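Local structure of effector protein B, substrate of the Dot/Icm secretion system (4JVS) at residues Pro33-Ile38 with Asn68-Thr73; Thr73-Cys78 with Ile121-Ser126. The protein probably acts as a GTPase-activating protein, a Legionella effector of the Dot/Icm secretion system, with this chain being its GAP domain. One frame throughout, in Å; residues are numbered along the deposited sequence.

In the fold
Interactions 1 and 2 follow one another along helix 60-80 and share Thr73; the first joins that helix to the start of helix 34-45, the second to the end of helix 118-124. Both are partly buried, but interaction 1 lies about 14 Å from the centre of the chain and interaction 2 about 6 Å (centre to centre). Interaction 1 is wholly apolar, a proline and a phenylalanine against a tyrosine, whereas interaction 2 combines apolar packing with a salt bridge. The two meet through Arg123, whose NE lies 3.0 Å from Asn72 OD1, a probable hydrogen bond, and through Leu71, which packs on Arg123 and Ser126.

Interaction 1. Residues Pro33-Ile38 with Asn68-Thr73; sequences PFPELI and NDYLNT
Pro35 and Phe34, in the first turn of helix 34-45, make a small apolar contact with Tyr70 near the middle of helix 60-80. Its main element is a CH-pi interaction: Pro35 CG sits over one face of the Tyr70 ring, 3.8 Å from the centroid and 20° off the ring normal. The carbon is displaced toward the rim, so its closest ring atom is Tyr70 CE1, at 3.6 Å. Proline suits this place twice over. In the first turn its missing N-H costs the helix no bond, and its ring offers a rigid apolar edge to the aromatic face. Beside it, Phe34 CB meets Tyr70 CB at 4.0 Å, so phenylalanine contributes here by the root of its side chain. With CG anti to the backbone N (chi1 -166°), the Phe34 ring is carried onward to meet Phe67 and Phe202 edge-to-face, while Ile38 CD1 lies over one of its faces. The Tyr70 hydroxyl is hydrogen-bonded to Lys206 of helix 193-214, a residue the Pro35 side chain also touches. Tyrosine thus combines a flat apolar surface with a polar end at a partly exposed site. The arrangement is helix-helix packing in the mainly helical LepB GAP N-terminal subdomain, built round a proline-aromatic CH-pi contact.

Interaction 2. Residues Thr73-Cys78 with Ile121-Ser126; sequences TVAEHC and ILRHLS
Arg123, on the last turn of helix 118-124, reaches across to Ala75 and Glu76 of helix 60-80. From CB its CG stands anti to the carbonyl carbon (chi1 -83°), and the chain then runs extended as far as NE. The first atom to touch is CG, 3.8 Å from Ala75 CB. Further out, NE, CZ and NH2 all lie over the same methyl, with CZ 3.7 Å from Ala75 CB, while NE also hydrogen-bonds to Asn72 OD1, one helical turn before Glu76. Alanine's short side chain lets the guanidinium lie flat, its centre over the methyl. At the tip, NH1 donates to Glu76 OE1 over 3.3 Å in a rather long hydrogen bond, bent to 147°, that forms part of a salt bridge. The oxygen lies almost in the guanidinium plane and uses its anti lone pair, although the carboxylate plane is turned 41° from that of the guanidinium. A bend at chi2 brings the Glu76 carboxylate round to this edge. Two polar partners on one helix should limit rotation of the guanidinium. The buried Leu122 packs its CD2 4.3 Å from the same Ala75 CB and also touches Trp157 of helix 156-177. The whole is an interhelical Glu-Arg salt bridge whose guanidinium lies over an alanine methyl, joining two helices of the LepB GAP N-terminal subdomain.

Interaction 1. Residues Pro33-Ile38 with Asn68-Thr73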
loop_
_atom_site.group_PDB
_atom_site.type_symbol
_atom_site.label_atom_id
_atom_site.label_comp_id
_atom_site.label_asym_id
_atom_site.label_seq_id
_atom_site.Cartn_x
_atom_site.Cartn_y
_atom_site.Cartn_z
ATOM N N PRO A 33 -17.368 -17.706 -4.391
ATOM C CA PRO A 33 -16.074 -17.101 -4.591
ATOM C C PRO A 33 -16.174 -15.679 -5.030
ATOM O O PRO A 33 -17.190 -15.277 -5.486
ATOM C CB PRO A 33 -15.520 -17.906 -5.740
ATOM C CG PRO A 33 -16.166 -19.198 -5.631
ATOM C CD PRO A 33 -17.545 -18.882 -5.231
ATOM N N PHE A 34 -15.102 -14.930 -4.874
ATOM C CA PHE A 34 -15.071 -13.524 -5.270
ATOM C C PHE A 34 -15.548 -13.242 -6.718
ATOM O O PHE A 34 -16.346 -12.333 -6.921
ATOM C CB PHE A 34 -13.672 -12.942 -5.001
ATOM C CG PHE A 34 -13.610 -11.440 -5.049
ATOM C CD1 PHE A 34 -13.928 -10.677 -3.932
ATOM C CD2 PHE A 34 -13.222 -10.793 -6.207
ATOM C CE1 PHE A 34 -13.863 -9.295 -3.976
ATOM C CE2 PHE A 34 -13.160 -9.416 -6.259
ATOM C CZ PHE A 34 -13.479 -8.663 -5.137
ATOM N N PRO A 35 -15.107 -13.997 -7.692
ATOM C CA PRO A 35 -15.527 -13.733 -9.045
ATOM C C PRO A 35 -17.011 -13.883 -9.269
ATOM O O PRO A 35 -17.591 -13.099 -9.964
ATOM C CB PRO A 35 -14.800 -14.800 -9.814
ATOM C CG PRO A 35 -13.609 -15.034 -9.042
ATOM C CD PRO A 35 -14.102 -15.052 -7.668
ATOM N N GLU A 36 -17.620 -14.901 -8.714
ATOM C CA GLU A 36 -19.051 -15.061 -8.808
ATOM C C GLU A 36 -19.806 -13.988 -8.090
ATOM O O GLU A 36 -20.855 -13.580 -8.498
ATOM C CB GLU A 36 -19.460 -16.421 -8.318
ATOM C CG GLU A 36 -19.202 -17.466 -9.360
ATOM C CD GLU A 36 -19.650 -17.032 -10.720
ATOM O OE1 GLU A 36 -18.849 -17.125 -11.651
ATOM O OE2 GLU A 36 -20.808 -16.606 -10.844
ATOM N N LEU A 37 -19.277 -13.572 -6.973
ATOM C CA LEU A 37 -19.869 -12.519 -6.241
ATOM C C LEU A 37 -19.886 -11.254 -7.061
ATOM O O LEU A 37 -20.877 -10.608 -7.166
ATOM C CB LEU A 37 -19.018 -12.321 -5.016
ATOM C CG LEU A 37 -19.403 -11.384 -3.911
ATOM C CD1 LEU A 37 -20.799 -11.694 -3.475
ATOM C CD2 LEU A 37 -18.460 -11.587 -2.771
ATOM N N ILE A 38 -18.796 -10.918 -7.696
ATOM C CA ILE A 38 -18.750 -9.737 -8.505
ATOM C C ILE A 38 -19.648 -9.803 -9.707
ATOM O O ILE A 38 -20.336 -8.878 -10.018
ATOM C CB ILE A 38 -17.334 -9.522 -8.967
ATOM C CG1 ILE A 38 -16.445 -9.238 -7.775
ATOM C CG2 ILE A 38 -17.261 -8.393 -9.958
ATOM C CD1 ILE A 38 -17.096 -8.469 -6.679
ATOM N N ASN A 68 -9.058 -12.252 -0.836
ATOM C CA ASN A 68 -7.762 -12.820 -0.511
ATOM C C ASN A 68 -7.673 -14.301 -0.862
ATOM O O ASN A 68 -6.639 -14.763 -1.311
ATOM C CB ASN A 68 -7.428 -12.581 0.959
ATOM C CG ASN A 68 -7.230 -11.112 1.281
ATOM O OD1 ASN A 68 -6.785 -10.332 0.437
ATOM N ND2 ASN A 68 -7.561 -10.726 2.503
ATOM N N ASP A 69 -8.753 -15.044 -0.662
ATOM C CA ASP A 69 -8.771 -16.457 -1.042
ATOM C C ASP A 69 -8.545 -16.581 -2.542
ATOM O O ASP A 69 -7.777 -17.428 -3.001
ATOM C CB ASP A 69 -10.114 -17.116 -0.692
ATOM C CG ASP A 69 -10.334 -17.253 0.794
ATOM O OD1 ASP A 69 -9.372 -17.017 1.565
ATOM O OD2 ASP A 69 -11.472 -17.611 1.187
ATOM N N TYR A 70 -9.208 -15.733 -3.311
ATOM C CA TYR A 70 -9.102 -15.751 -4.759
ATOM C C TYR A 70 -7.719 -15.396 -5.232
ATOM O O TYR A 70 -7.177 -16.060 -6.066
ATOM C CB TYR A 70 -10.137 -14.839 -5.410
ATOM C CG TYR A 70 -10.017 -14.737 -6.894
ATOM C CD1 TYR A 70 -10.207 -15.813 -7.673
ATOM C CD2 TYR A 70 -9.721 -13.558 -7.505
ATOM C CE1 TYR A 70 -10.093 -15.734 -8.982
ATOM C CE2 TYR A 70 -9.605 -13.481 -8.822
ATOM C CZ TYR A 70 -9.788 -14.573 -9.554
ATOM O OH TYR A 70 -9.680 -14.547 -10.895
ATOM N N LEU A 71 -7.165 -14.328 -4.688
ATOM C CA LEU A 71 -5.782 -13.943 -4.927
ATOM C C LEU A 71 -4.849 -15.104 -4.648
ATOM O O LEU A 71 -3.937 -15.377 -5.426
ATOM C CB LEU A 71 -5.397 -12.787 -4.010
ATOM C CG LEU A 71 -4.500 -11.689 -4.587
ATOM C CD1 LEU A 71 -3.609 -11.118 -3.498
ATOM C CD2 LEU A 71 -3.665 -12.190 -5.756
ATOM N N ASN A 72 -5.071 -15.774 -3.525
ATOM C CA ASN A 72 -4.285 -16.947 -3.167
ATOM C C ASN A 72 -4.363 -18.065 -4.222
ATOM O O ASN A 72 -3.333 -18.631 -4.610
ATOM C CB ASN A 72 -4.659 -17.431 -1.762
ATOM C CG ASN A 72 -4.104 -16.519 -0.665
ATOM O OD1 ASN A 72 -2.959 -16.071 -0.741
ATOM N ND2 ASN A 72 -4.914 -16.238 0.355
ATOM N N THR A 73 -5.571 -18.354 -4.698
ATOM C CA THR A 73 -5.778 -19.312 -5.783
ATOM C C THR A 73 -5.022 -18.913 -7.056
ATOM O O THR A 73 -4.407 -19.751 -7.721
ATOM C CB THR A 73 -7.270 -19.425 -6.139
ATOM O OG1 THR A 73 -8.007 -19.788 -4.976
ATOM C CG2 THR A 73 -7.487 -20.483 -7.195
#

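Interaction 2. Residues Thr73-Cys78 with Ile121-Ser126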
loop_
_atom_site.group_PDB
_atom_site.type_symbol
_atom_site.label_atom_id
_atom_site.label_comp_id
_atom_site.label_asym_id
_atom_site.label_seq_id
_atom_site.Cartn_x
_atom_site.Cartn_y
_atom_site.Cartn_z
ATOM N N THR A 73 -5.571 -18.354 -4.698
ATOM C CA THR A 73 -5.778 -19.312 -5.783
ATOM C C THR A 73 -5.022 -18.913 -7.056
ATOM O O THR A 73 -4.407 -19.751 -7.721
ATOM C CB THR A 73 -7.270 -19.425 -6.139
ATOM O OG1 THR A 73 -8.007 -19.788 -4.976
ATOM C CG2 THR A 73 -7.487 -20.483 -7.195
ATOM N N VAL A 74 -5.091 -17.633 -7.400
ATOM C CA VAL A 74 -4.390 -17.117 -8.565
ATOM C C VAL A 74 -2.871 -17.191 -8.369
ATOM O O VAL A 74 -2.153 -17.744 -9.211
ATOM C CB VAL A 74 -4.804 -15.665 -8.871
ATOM C CG1 VAL A 74 -4.074 -15.155 -10.099
ATOM C CG2 VAL A 74 -6.298 -15.570 -9.067
ATOM N N ALA A 75 -2.384 -16.638 -7.260
ATOM C CA ALA A 75 -0.958 -16.677 -6.954
ATOM C C ALA A 75 -0.434 -18.108 -6.892
ATOM O O ALA A 75 0.684 -18.373 -7.324
ATOM C CB ALA A 75 -0.673 -15.950 -5.637
ATOM N N GLU A 76 -1.239 -19.032 -6.371
ATOM C CA GLU A 76 -0.854 -20.447 -6.386
ATOM C C GLU A 76 -0.790 -21.004 -7.810
ATOM O O GLU A 76 0.140 -21.723 -8.170
ATOM C CB GLU A 76 -1.771 -21.287 -5.488
ATOM C CG GLU A 76 -1.300 -22.723 -5.299
ATOM C CD GLU A 76 0.033 -22.831 -4.553
ATOM O OE1 GLU A 76 0.502 -21.820 -3.979
ATOM O OE2 GLU A 76 0.608 -23.942 -4.523
ATOM N N HIS A 77 -1.758 -20.626 -8.632
ATOM C CA HIS A 77 -1.806 -21.100 -10.009
ATOM C C HIS A 77 -0.595 -20.577 -10.799
ATOM O O HIS A 77 0.006 -21.313 -11.578
ATOM C CB HIS A 77 -3.129 -20.683 -10.657
ATOM C CG HIS A 77 -3.500 -21.485 -11.863
ATOM N ND1 HIS A 77 -2.583 -22.200 -12.600
ATOM C CD2 HIS A 77 -4.704 -21.669 -12.460
ATOM C CE1 HIS A 77 -3.207 -22.794 -13.610
ATOM N NE2 HIS A 77 -4.489 -22.488 -13.544
ATOM N N CYS A 78 -0.234 -19.317 -10.598
ATOM C CA CYS A 78 0.957 -18.759 -11.221
ATOM C C CYS A 78 2.219 -19.541 -10.867
ATOM O O CYS A 78 3.065 -19.796 -11.726
ATOM C CB CYS A 78 1.119 -17.301 -10.813
ATOM S SG CYS A 78 -0.248 -16.260 -11.358
ATOM N N ILE A 121 5.487 -12.266 -3.219
ATOM C CA ILE A 121 5.506 -10.839 -3.448
ATOM C C ILE A 121 4.126 -10.384 -3.933
ATOM O O ILE A 121 3.523 -9.473 -3.343
ATOM C CB ILE A 121 6.608 -10.471 -4.464
ATOM C CG1 ILE A 121 7.981 -10.883 -3.912
ATOM C CG2 ILE A 121 6.586 -8.980 -4.775
ATOM C CD1 ILE A 121 9.099 -10.945 -4.942
ATOM N N LEU A 122 3.618 -11.038 -4.981
ATOM C CA LEU A 122 2.289 -10.734 -5.510
ATOM C C LEU A 122 1.204 -10.749 -4.432
ATOM O O LEU A 122 0.415 -9.805 -4.323
ATOM C CB LEU A 122 1.911 -11.713 -6.607
ATOM C CG LEU A 122 0.553 -11.437 -7.245
ATOM C CD1 LEU A 122 0.600 -10.084 -7.951
ATOM C CD2 LEU A 122 0.138 -12.569 -8.199
ATOM N N ARG A 123 1.186 -11.766 -3.612
ATOM C CA ARG A 123 0.284 -11.805 -2.495
ATOM C C ARG A 123 0.503 -10.712 -1.507
ATOM O O ARG A 123 -0.411 -10.230 -0.922
ATOM C CB ARG A 123 0.466 -13.104 -1.767
ATOM C CG ARG A 123 -0.251 -14.248 -2.316
ATOM C CD ARG A 123 0.204 -15.423 -1.562
ATOM N NE ARG A 123 -0.340 -16.684 -2.014
ATOM C CZ ARG A 123 0.377 -17.651 -2.565
ATOM N NH1 ARG A 123 -0.183 -18.777 -2.912
ATOM N NH2 ARG A 123 1.656 -17.506 -2.767
ATOM N N HIS A 124 1.738 -10.350 -1.281
ATOM C CA HIS A 124 2.051 -9.333 -0.288
ATOM C C HIS A 124 1.566 -7.953 -0.680
ATOM O O HIS A 124 1.032 -7.211 0.150
ATOM C CB HIS A 124 3.553 -9.288 -0.025
ATOM C CG HIS A 124 4.000 -10.215 1.058
ATOM N ND1 HIS A 124 3.152 -10.668 2.044
ATOM C CD2 HIS A 124 5.204 -10.786 1.305
ATOM C CE1 HIS A 124 3.811 -11.481 2.850
ATOM N NE2 HIS A 124 5.058 -11.568 2.425
ATOM N N LEU A 125 1.760 -7.621 -1.952
ATOM C CA LEU A 125 1.498 -6.286 -2.466
ATOM C C LEU A 125 0.036 -6.075 -2.799
ATOM O O LEU A 125 -0.342 -4.996 -3.259
ATOM C CB LEU A 125 2.324 -6.028 -3.726
ATOM C CG LEU A 125 3.825 -5.956 -3.475
ATOM C CD1 LEU A 125 4.610 -5.775 -4.774
ATOM C CD2 LEU A 125 4.094 -4.843 -2.499
ATOM N N SER A 126 -0.788 -7.096 -2.581
ATOM C CA SER A 126 -2.174 -7.012 -3.017
ATOM C C SER A 126 -3.222 -7.614 -2.072
ATOM O O SER A 126 -4.418 -7.498 -2.326
ATOM C CB SER A 126 -2.300 -7.597 -4.421
ATOM O OG SER A 126 -1.618 -6.773 -5.362
#